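PDB 2O2G: dienelactone hydrolase from Anabaena variabilis, which is probably a hydrolase of the dienelactone hydrolase family, with the alpha/beta-hydrolase fold, whose natural substrate is not established. Local coordinates for residues A[48-51]-A[52-55]; A[215-218]-A[219-223]. All blocks are in the same frame, centred on the assembly; numbering follows the deposited sequence.

In the fold
Both contacts are local, contact 1 at the start of a helix and the loop leading into it, contact 2 within the last turns of another, and their centres lie about 20 Å apart. Contact 1 opens helix 51-63, which follows strand 36-41, while contact 2 closes helix 206-221 at the C-terminus. The two helices pack on each other: Tyr-55 reaches Ala-211, and Ser-215 and Phe-218 touch Leu-60. Each contact is partly buried, but the chemistry differs. At 48-55 polar and positively charged groups gather round a sulfate near a probable Ser-122, His-199, Asp-171 triad. At 215-223 aromatic and aliphatic side chains lie against the sheet, with Phe-218 and Leu-222 both on Val-38, and the exposed side carries Glu-216, Met-219 and His-220.

Contact 1. Residues A[48-51]-A[52-55]; sequences RYSP and RNRY. With SO4 (sulfate ion), chain B.
Ser-50 sits at the N-cap of helix 51-63, where its OG accepts a nearly straight hydrogen bond from Asn-53 N (3.0 Å, 177°). OG stands anti to the serine's own backbone N (chi1 164°), which turns it back over the first turn of the helix. A short hydroxyl suits this place because it can serve two partners: the same OG donates to sulfate O3 at 3.2 Å. Behind the cap the regular ladder starts, with Arg-54 N bonded to Ser-50 O (2.8 Å) and Tyr-55 N to Pro-51 O. Pro-51 fits the first turn, since its ring nitrogen has no hydrogen to offer and the turn asks for none.

The close-packed side is the buried one, where Ser-50 and Asn-53 enclose the anion with Arg-52. The arginine chain bends at chi3 (-69°) and curls to the sulfate, giving NE to O3 at 3.0 Å and NH2 to O2 at 2.9 Å. Asn-53 ND2 adds a weak bond to O1, and Gly-43 N, Ser-46 OG and Arg-145 NH2 complete the grip. With an alanine in place of Arg-52, the sulfate would probably lose two of its bonds and much of the positive charge facing it.

The outer side is looser. Tyr-49 is exposed, and the link there runs through a water that donates to Arg-48 O and accepts from Arg-54 NH1 at 2.9 Å. The long arginines reach elsewhere for their charges, Arg-48 to Asp-71 and Arg-54 to Glu-12.

Hydroxyls and two guanidinium groups, probably helped by the helix N-terminus, make a site suited to an anion. The sulfate probably came from the crystallisation liquor, yet its place near the likely catalytic triad is consistent with a pocket that could receive a negatively charged group.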
loop_
_atom_site.group_PDB
_atom_site.type_symbol
_atom_site.label_atom_id
_atom_site.label_comp_id
_atom_site.label_asym_id
_atom_site.label_seq_id
_atom_site.Cartn_x
_atom_site.Cartn_y
_atom_site.Cartn_z
ATOM N N ARG A 48 7.603 1.628 8.543
ATOM C CA ARG A 48 8.084 0.645 7.613
ATOM C C ARG A 48 8.429 -0.659 8.335
ATOM O O ARG A 48 8.604 -1.705 7.707
ATOM C CB ARG A 48 9.280 1.192 6.838
ATOM C CG ARG A 48 10.557 1.319 7.638
ATOM C CD ARG A 48 11.558 2.094 6.844
ATOM N NE ARG A 48 12.905 1.902 7.324
ATOM C CZ ARG A 48 13.403 2.420 8.435
ATOM N NH1 ARG A 48 12.661 3.182 9.218
ATOM N NH2 ARG A 48 14.665 2.171 8.757
ATOM N N TYR A 49 8.526 -0.606 9.657
ATOM C CA TYR A 49 8.780 -1.800 10.459
ATOM C C TYR A 49 7.535 -2.553 10.833
ATOM O O TYR A 49 7.655 -3.566 11.492
ATOM C CB TYR A 49 9.525 -1.452 11.737
ATOM C CG TYR A 49 10.940 -1.131 11.477
ATOM C CD1 TYR A 49 11.846 -2.135 11.143
ATOM C CD2 TYR A 49 11.391 0.167 11.568
ATOM C CE1 TYR A 49 13.181 -1.834 10.915
ATOM C CE2 TYR A 49 12.699 0.480 11.348
ATOM C CZ TYR A 49 13.605 -0.523 11.017
ATOM O OH TYR A 49 14.919 -0.201 10.775
ATOM N N SER A 50 6.350 -2.078 10.427
ATOM C CA SER A 50 5.106 -2.808 10.721
ATOM C C SER A 50 5.309 -4.298 10.553
ATOM O O SER A 50 5.620 -4.716 9.442
ATOM C CB SER A 50 4.001 -2.432 9.737
ATOM O OG SER A 50 2.944 -3.387 9.794
ATOM N N PRO A 51 5.051 -5.105 11.601
ATOM C CA PRO A 51 5.193 -6.581 11.451
ATOM C C PRO A 51 4.178 -7.162 10.463
ATOM O O PRO A 51 4.445 -8.155 9.773
ATOM C CB PRO A 51 4.985 -7.131 12.869
ATOM C CG PRO A 51 4.648 -5.989 13.743
ATOM C CD PRO A 51 4.573 -4.710 12.939
ATOM N N ARG A 52 3.030 -6.503 10.357
ATOM C CA ARG A 52 2.009 -6.930 9.412
ATOM C C ARG A 52 2.421 -6.721 7.983
ATOM O O ARG A 52 2.286 -7.621 7.158
ATOM C CB ARG A 52 0.717 -6.194 9.678
ATOM C CG ARG A 52 0.063 -6.706 10.914
ATOM C CD ARG A 52 -1.212 -6.015 11.170
ATOM N NE ARG A 52 -1.023 -4.628 11.539
ATOM C CZ ARG A 52 -0.636 -4.222 12.733
ATOM N NH1 ARG A 52 -0.341 -5.086 13.690
ATOM N NH2 ARG A 52 -0.522 -2.937 12.981
ATOM N N ASN A 53 2.912 -5.522 7.683
ATOM C CA ASN A 53 3.390 -5.227 6.347
ATOM C C ASN A 53 4.702 -5.980 6.031
ATOM O O ASN A 53 4.929 -6.360 4.897
ATOM C CB ASN A 53 3.517 -3.718 6.150
ATOM C CG ASN A 53 2.151 -2.982 6.305
ATOM O OD1 ASN A 53 1.064 -3.580 6.172
ATOM N ND2 ASN A 53 2.216 -1.693 6.591
ATOM N N ARG A 54 5.557 -6.197 7.020
ATOM C CA ARG A 54 6.784 -6.962 6.774
ATOM C C ARG A 54 6.461 -8.436 6.425
ATOM O O ARG A 54 7.076 -9.029 5.516
ATOM C CB ARG A 54 7.741 -6.888 7.955
ATOM C CG ARG A 54 8.548 -5.568 8.039
ATOM C CD ARG A 54 9.689 -5.657 9.061
ATOM N NE ARG A 54 10.613 -6.792 8.850
ATOM C CZ ARG A 54 11.722 -6.778 8.097
ATOM N NH1 ARG A 54 12.076 -5.698 7.405
ATOM N NH2 ARG A 54 12.475 -7.874 8.008
ATOM N N TYR A 55 5.514 -9.028 7.157
ATOM C CA TYR A 55 5.040 -10.381 6.838
ATOM C C TYR A 55 4.497 -10.448 5.421
ATOM O O TYR A 55 4.889 -11.305 4.638
ATOM C CB TYR A 55 3.950 -10.849 7.839
ATOM C CG TYR A 55 3.381 -12.182 7.409
ATOM C CD1 TYR A 55 4.120 -13.365 7.578
ATOM C CD2 TYR A 55 2.147 -12.253 6.749
ATOM C CE1 TYR A 55 3.621 -14.582 7.140
ATOM C CE2 TYR A 55 1.639 -13.447 6.320
ATOM C CZ TYR A 55 2.377 -14.615 6.508
ATOM O OH TYR A 55 1.847 -15.815 6.074
HETATM S S SO4 B . -0.279 -1.348 9.746
HETATM O O1 SO4 B . 0.437 -0.598 8.730
HETATM O O2 SO4 B . 0.438 -1.140 10.972
HETATM O O3 SO4 B . -0.145 -2.751 9.407
HETATM O O4 SO4 B . -1.683 -0.966 9.844
HETATM O O HOH W 1 10.951 -3.010 6.962
#

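Contact 2. Residues A[215-218]-A[219-223]; sequences SEWF and MHYLR
Tyr-221 lays its CE2 over the centre of one face of the Trp-217 indole, 3.6 Å from the tryptophan's CE2. The two rings are inclined at 52°, with the centroid of the six-membered indole ring 4.8 Å from that of the tyrosine, a slanted approach between a parallel stack and a T. Tyr-221 is itself covered on one face by His-220 CD2, which stands 3.5 Å above its plane; Tyr-221 CD2 in turn lies at the edge of the imidazole. Trp-217 holds its CG anti to the backbone N (chi1 -165°), swinging the indole along the helix to meet the residue one turn later. A large ring suits this place because it fills space against Val-143 of the sheet while its NE1 bonds to Pro-162 O.

On the next flank Phe-218 and Leu-222 run side by side in the same direction, CD1 of the phenylalanine 3.8 Å from CD1 of the leucine. Both are buried and apolar, as befits side chains that rest on Val-38. Met-219, present as selenomethionine, is exposed and leads its end away from the turn before it.

Backbone bonds tie the turns together, from Met-219 N to Ser-215 O (2.8 Å) through to Leu-222 N to Phe-218 O (2.8 Å). Leu-222 then leaves helical geometry, and its own O takes a bond from Thr-35 OG1.

The i to i+4 pairing is that of an amphipathic helix; what belongs to the alpha/beta-hydrolase fold is a C-terminal helix packed on the central sheet, here against strands 36-41 and 139-145.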
loop_
_atom_site.group_PDB
_atom_site.type_symbol
_atom_site.label_atom_id
_atom_site.label_comp_id
_atom_site.label_asym_id
_atom_site.label_seq_id
_atom_site.Cartn_x
_atom_site.Cartn_y
_atom_site.Cartn_z
ATOM N N SER A 215 -0.712 -11.267 -3.131
ATOM C CA SER A 215 0.222 -11.863 -4.056
ATOM C C SER A 215 -0.437 -12.238 -5.399
ATOM O O SER A 215 0.074 -11.876 -6.460
ATOM C CB SER A 215 0.869 -13.099 -3.460
ATOM O OG SER A 215 1.814 -13.615 -4.355
ATOM N N GLU A 216 -1.557 -12.951 -5.359
ATOM C CA GLU A 216 -2.295 -13.324 -6.590
ATOM C C GLU A 216 -2.619 -12.105 -7.441
ATOM O O GLU A 216 -2.462 -12.109 -8.674
ATOM C CB GLU A 216 -3.613 -14.055 -6.243
ATOM C CG GLU A 216 -3.312 -15.471 -5.831
ATOM C CD GLU A 216 -4.477 -16.187 -5.212
ATOM O OE1 GLU A 216 -5.390 -15.518 -4.686
ATOM O OE2 GLU A 216 -4.447 -17.440 -5.248
ATOM N N TRP A 217 -3.070 -11.052 -6.776
ATOM C CA TRP A 217 -3.450 -9.830 -7.468
ATOM C C TRP A 217 -2.271 -9.143 -8.130
ATOM O O TRP A 217 -2.339 -8.798 -9.328
ATOM C CB TRP A 217 -4.139 -8.862 -6.507
ATOM C CG TRP A 217 -4.882 -7.721 -7.135
ATOM C CD1 TRP A 217 -4.451 -6.433 -7.257
ATOM C CD2 TRP A 217 -6.220 -7.741 -7.655
ATOM N NE1 TRP A 217 -5.402 -5.677 -7.852
ATOM C CE2 TRP A 217 -6.510 -6.440 -8.100
ATOM C CE3 TRP A 217 -7.195 -8.739 -7.795
ATOM C CZ2 TRP A 217 -7.745 -6.091 -8.674
ATOM C CZ3 TRP A 217 -8.408 -8.412 -8.357
ATOM C CH2 TRP A 217 -8.686 -7.076 -8.784
ATOM N N PHE A 218 -1.211 -8.925 -7.355
ATOM C CA PHE A 218 -0.019 -8.216 -7.866
ATOM C C PHE A 218 0.681 -9.027 -8.939
ATOM O O PHE A 218 1.169 -8.483 -9.943
ATOM C CB PHE A 218 0.939 -7.890 -6.707
ATOM C CG PHE A 218 0.423 -6.826 -5.771
ATOM C CD1 PHE A 218 -0.051 -5.627 -6.258
ATOM C CD2 PHE A 218 0.453 -7.008 -4.401
ATOM C CE1 PHE A 218 -0.460 -4.644 -5.408
ATOM C CE2 PHE A 218 0.038 -5.999 -3.545
ATOM C CZ PHE A 218 -0.439 -4.851 -4.044
HETATM N N MSE A 219 0.747 -10.347 -8.762
HETATM C CA MSE A 219 1.392 -11.165 -9.776
HETATM C C MSE A 219 0.672 -11.042 -11.111
HETATM O O MSE A 219 1.311 -10.964 -12.179
HETATM C CB MSE A 219 1.505 -12.609 -9.296
HETATM C CG MSE A 219 2.512 -12.734 -8.176
HETATM SE SE MSE A 219 4.300 -12.544 -8.869
HETATM C CE MSE A 219 4.185 -14.121 -9.861
ATOM N N HIS A 220 -0.640 -10.992 -11.072
ATOM C CA HIS A 220 -1.398 -10.865 -12.320
ATOM C C HIS A 220 -1.257 -9.501 -12.975
ATOM O O HIS A 220 -1.028 -9.427 -14.187
ATOM C CB HIS A 220 -2.877 -11.124 -12.104
ATOM C CG HIS A 220 -3.686 -10.987 -13.352
ATOM N ND1 HIS A 220 -3.588 -11.879 -14.402
ATOM C CD2 HIS A 220 -4.596 -10.059 -13.733
ATOM C CE1 HIS A 220 -4.405 -11.508 -15.370
ATOM N NE2 HIS A 220 -5.034 -10.409 -14.985
ATOM N N TYR A 221 -1.420 -8.440 -12.181
ATOM C CA TYR A 221 -1.420 -7.075 -12.696
ATOM C C TYR A 221 -0.075 -6.358 -12.817
ATOM O O TYR A 221 -0.011 -5.387 -13.527
ATOM C CB TYR A 221 -2.419 -6.186 -11.916
ATOM C CG TYR A 221 -3.854 -6.532 -12.182
ATOM C CD1 TYR A 221 -4.429 -6.233 -13.399
ATOM C CD2 TYR A 221 -4.651 -7.129 -11.214
ATOM C CE1 TYR A 221 -5.718 -6.548 -13.673
ATOM C CE2 TYR A 221 -5.963 -7.449 -11.479
ATOM C CZ TYR A 221 -6.498 -7.152 -12.718
ATOM O OH TYR A 221 -7.810 -7.452 -13.020
ATOM N N LEU A 222 0.989 -6.817 -12.164
ATOM C CA LEU A 222 2.295 -6.117 -12.259
ATOM C C LEU A 222 3.266 -6.824 -13.203
ATOM O O LEU A 222 4.462 -7.028 -12.893
ATOM C CB LEU A 222 2.922 -5.953 -10.879
ATOM C CG LEU A 222 2.118 -5.138 -9.883
ATOM C CD1 LEU A 222 2.895 -4.961 -8.595
ATOM C CD2 LEU A 222 1.742 -3.778 -10.485
ATOM N N ARG A 223 2.720 -7.215 -14.347
ATOM C CA ARG A 223 3.455 -7.897 -15.400
ATOM C C ARG A 223 3.855 -6.854 -16.432
ATOM O O ARG A 223 3.282 -5.749 -16.542
ATOM C CB ARG A 223 2.583 -8.966 -16.047
ATOM C CG ARG A 223 2.352 -10.200 -15.194
ATOM C CD ARG A 223 1.372 -11.184 -15.816
ATOM O OXT ARG A 223 4.795 -7.116 -17.172
#